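Local atomic coordinates of prophage lambdalm01, antigen B (Listeria monocytogenes, PDB entry 4ACV), a protein that probably acts as a phage-type tail terminator, a ring-forming subunit that caps the tail tube. Residues Thr79-Gly84 and Val94-Cys99. Residues are numbered along the deposited sequence; the frame is centred on the assembly and turned at random.
Sequences TLIQMG and VAVRHC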
ATOM      1  N   THR B  79      -0.620 -30.752  -5.168  1.00 22.29           N
ATOM      2  CA  THR B  79      -0.292 -31.491  -6.377  1.00 22.06           C
ATOM      3  C   THR B  79      -1.508 -31.697  -7.281  1.00 26.44           C
ATOM      4  O   THR B  79      -1.402 -31.610  -8.501  1.00 31.87           O
ATOM      5  CB  THR B  79       0.341 -32.849  -6.032  1.00 25.36           C
ATOM      6  OG1 THR B  79       1.555 -32.634  -5.297  1.00 25.61           O
ATOM      7  CG2 THR B  79       0.633 -33.647  -7.299  1.00 20.03           C
ATOM      8  N   LEU B  80      -2.662 -31.975  -6.686  1.00 25.39           N
ATOM      9  CA  LEU B  80      -3.879 -32.125  -7.469  1.00 28.60           C
ATOM     10  C   LEU B  80      -4.220 -30.839  -8.226  1.00 26.24           C
ATOM     11  O   LEU B  80      -4.511 -30.875  -9.420  1.00 21.37           O
ATOM     12  CB  LEU B  80      -5.045 -32.563  -6.583  1.00 23.14           C
ATOM     13  CG  LEU B  80      -4.903 -34.014  -6.105  1.00 31.01           C
ATOM     14  CD1 LEU B  80      -5.970 -34.391  -5.068  1.00 22.19           C
ATOM     15  CD2 LEU B  80      -4.909 -34.979  -7.293  1.00 23.50           C
ATOM     16  N   ILE B  81      -4.162 -29.710  -7.532  1.00 25.14           N
ATOM     17  CA  ILE B  81      -4.477 -28.427  -8.143  1.00 28.30           C
ATOM     18  C   ILE B  81      -3.542 -28.128  -9.328  1.00 31.17           C
ATOM     19  O   ILE B  81      -3.992 -27.677 -10.382  1.00 25.90           O
ATOM     20  CB  ILE B  81      -4.436 -27.288  -7.104  1.00 21.86           C
ATOM     21  CG1 ILE B  81      -5.532 -27.476  -6.051  1.00 24.63           C
ATOM     22  CG2 ILE B  81      -4.605 -25.958  -7.772  1.00 25.84           C
ATOM     23  CD1 ILE B  81      -5.387 -26.548  -4.856  1.00 23.93           C
ATOM     24  N   GLN B  82      -2.249 -28.401  -9.160  1.00 29.72           N
ATOM     25  CA  GLN B  82      -1.292 -28.217 -10.253  1.00 33.77           C
ATOM     26  C   GLN B  82      -1.497 -29.170 -11.433  1.00 33.03           C
ATOM     27  O   GLN B  82      -1.047 -28.886 -12.537  1.00 29.75           O
ATOM     28  CB  GLN B  82       0.136 -28.364  -9.746  1.00 34.90           C
ATOM     29  CG  GLN B  82       0.580 -27.253  -8.841  1.00 34.04           C
ATOM     30  CD  GLN B  82       2.058 -27.290  -8.607  1.00 32.66           C
ATOM     31  OE1 GLN B  82       2.834 -26.882  -9.468  1.00 37.89           O
ATOM     32  NE2 GLN B  82       2.467 -27.793  -7.445  1.00 23.73           N
ATOM     33  N   MET B  83      -2.142 -30.309 -11.187  1.00 37.52           N
ATOM     34  CA  MET B  83      -2.445 -31.286 -12.231  1.00 32.61           C
ATOM     35  C   MET B  83      -3.608 -30.803 -13.091  1.00 33.64           C
ATOM     36  O   MET B  83      -3.889 -31.366 -14.136  1.00 39.55           O
ATOM     37  CB  MET B  83      -2.787 -32.650 -11.615  1.00 36.13           C
ATOM     38  CG  MET B  83      -1.590 -33.571 -11.380  1.00 40.02           C
ATOM     39  SD  MET B  83      -2.032 -35.186 -10.651  1.00 74.60           S
ATOM     40  CE  MET B  83      -3.477 -35.637 -11.609  1.00 99.29           C
ATOM     41  N   GLY B  84      -4.294 -29.761 -12.642  1.00 38.63           N
ATOM     42  CA  GLY B  84      -5.361 -29.179 -13.427  1.00 36.67           C
ATOM     43  C   GLY B  84      -6.744 -29.625 -13.013  1.00 33.57           C
ATOM     44  O   GLY B  84      -6.913 -30.476 -12.141  1.00 32.82           O
ATOM     45  N   VAL B  94      -4.696 -22.969 -19.029  1.00 33.25           N
ATOM     46  CA  VAL B  94      -3.407 -22.809 -19.687  1.00 33.19           C
ATOM     47  C   VAL B  94      -2.236 -23.034 -18.736  1.00 26.33           C
ATOM     48  O   VAL B  94      -1.185 -23.512 -19.145  1.00 34.36           O
ATOM     49  CB  VAL B  94      -3.301 -21.410 -20.350  1.00 47.26           C
ATOM     50  CG1 VAL B  94      -1.904 -21.169 -20.889  1.00 47.13           C
ATOM     51  CG2 VAL B  94      -4.330 -21.278 -21.452  1.00 48.40           C
ATOM     52  N   ALA B  95      -2.418 -22.702 -17.467  1.00 22.91           N
ATOM     53  CA  ALA B  95      -1.334 -22.817 -16.495  1.00 28.01           C
ATOM     54  C   ALA B  95      -1.821 -22.651 -15.066  1.00 24.48           C
ATOM     55  O   ALA B  95      -2.704 -21.845 -14.791  1.00 23.44           O
ATOM     56  CB  ALA B  95      -0.251 -21.795 -16.785  1.00 32.14           C
ATOM     57  N   VAL B  96      -1.224 -23.418 -14.164  1.00 20.70           N
ATOM     58  CA  VAL B  96      -1.485 -23.306 -12.739  1.00 21.48           C
ATOM     59  C   VAL B  96      -0.170 -22.965 -12.055  1.00 23.23           C
ATOM     60  O   VAL B  96       0.801 -23.698 -12.181  1.00 27.82           O
ATOM     61  CB  VAL B  96      -2.035 -24.634 -12.161  1.00 23.90           C
ATOM     62  CG1 VAL B  96      -2.304 -24.499 -10.662  1.00 20.05           C
ATOM     63  CG2 VAL B  96      -3.297 -25.082 -12.926  1.00 17.26           C
ATOM     64  N   ARG B  97      -0.141 -21.841 -11.347  1.00 21.88           N
ATOM     65  CA  ARG B  97       1.079 -21.339 -10.730  1.00 28.23           C
ATOM     66  C   ARG B  97       0.894 -21.047  -9.247  1.00 25.07           C
ATOM     67  O   ARG B  97      -0.150 -20.542  -8.837  1.00 25.04           O
ATOM     68  CB  ARG B  97       1.501 -20.015 -11.382  1.00 30.85           C
ATOM     69  CG  ARG B  97       1.951 -20.091 -12.808  1.00 41.86           C
ATOM     70  CD  ARG B  97       2.343 -18.697 -13.279  1.00 51.09           C
ATOM     71  NE  ARG B  97       1.964 -18.447 -14.668  1.00 60.76           N
ATOM     72  CZ  ARG B  97       0.743 -18.093 -15.067  1.00 64.66           C
ATOM     73  NH1 ARG B  97      -0.239 -17.958 -14.187  1.00 59.96           N
ATOM     74  NH2 ARG B  97       0.502 -17.878 -16.355  1.00 69.12           N
ATOM     75  N   HIS B  98       1.914 -21.345  -8.448  1.00 24.45           N
ATOM     76  CA  HIS B  98       2.006 -20.744  -7.128  1.00 21.94           C
ATOM     77  C   HIS B  98       2.310 -19.287  -7.370  1.00 19.00           C
ATOM     78  O   HIS B  98       3.172 -18.941  -8.171  1.00 19.04           O
ATOM     79  CB  HIS B  98       3.126 -21.346  -6.288  1.00 18.79           C
ATOM     80  CG  HIS B  98       2.911 -22.783  -5.933  1.00 20.11           C
ATOM     81  ND1 HIS B  98       1.833 -23.212  -5.192  1.00 21.78           N
ATOM     82  CD2 HIS B  98       3.652 -23.884  -6.196  1.00 21.69           C
ATOM     83  CE1 HIS B  98       1.913 -24.519  -5.025  1.00 21.23           C
ATOM     84  NE2 HIS B  98       3.002 -24.951  -5.630  1.00 22.83           N
ATOM     85  N   CYS B  99       1.579 -18.434  -6.677  1.00 20.59           N
ATOM     86  CA  CYS B  99       1.725 -17.022  -6.850  1.00 18.15           C
ATOM     87  C   CYS B  99       1.123 -16.347  -5.645  1.00 22.62           C
ATOM     88  O   CYS B  99      -0.033 -16.590  -5.299  1.00 27.21           O
ATOM     89  CB  CYS B  99       0.997 -16.584  -8.119  1.00 27.38           C
ATOM     90  SG  CYS B  99       1.056 -14.807  -8.406  1.00 28.08           S
TER
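The flat groups that meet here are the carboxamide of Gln82 and the imidazole of His98, whose planes stand 63° apart. The amide reaches the ring obliquely, at its NE2 corner, and Gln82 NE2 lies 3.4 Å from His98 NE2, at an angle too poor for a hydrogen bond. The stronger partner of Gln82 NE2 is the backbone of a chain of another protein in the assembly, to which it is hydrogen-bonded; Gln82 NE2 and His98 NE2 each add a weak hydrogen bond to Asp78 OD2, one turn earlier on the helix. Another ring, that of Phe117, meets the imidazole with its plane tilted by about 30°.

Next to this polar corner, Val96 lays both methyls against Ile81 O, CG1 at 3.6 Å. Its chi1 of -180° turns CG1 away from the backbone N and toward the helix. The same methyl makes the apolar contact, 4.0 Å from Ile81 CG2. Ile81 O also accepts the amide of Gly84, whose positive phi takes the chain out of the helix.

The contact illustrates how a helix end is seated on a sheet: the last turn of helix 71-82 rests on strand 92-99, which pairs antiparallel with strand 110-122, while Ile81 also touches Leu17 of helix 6-19.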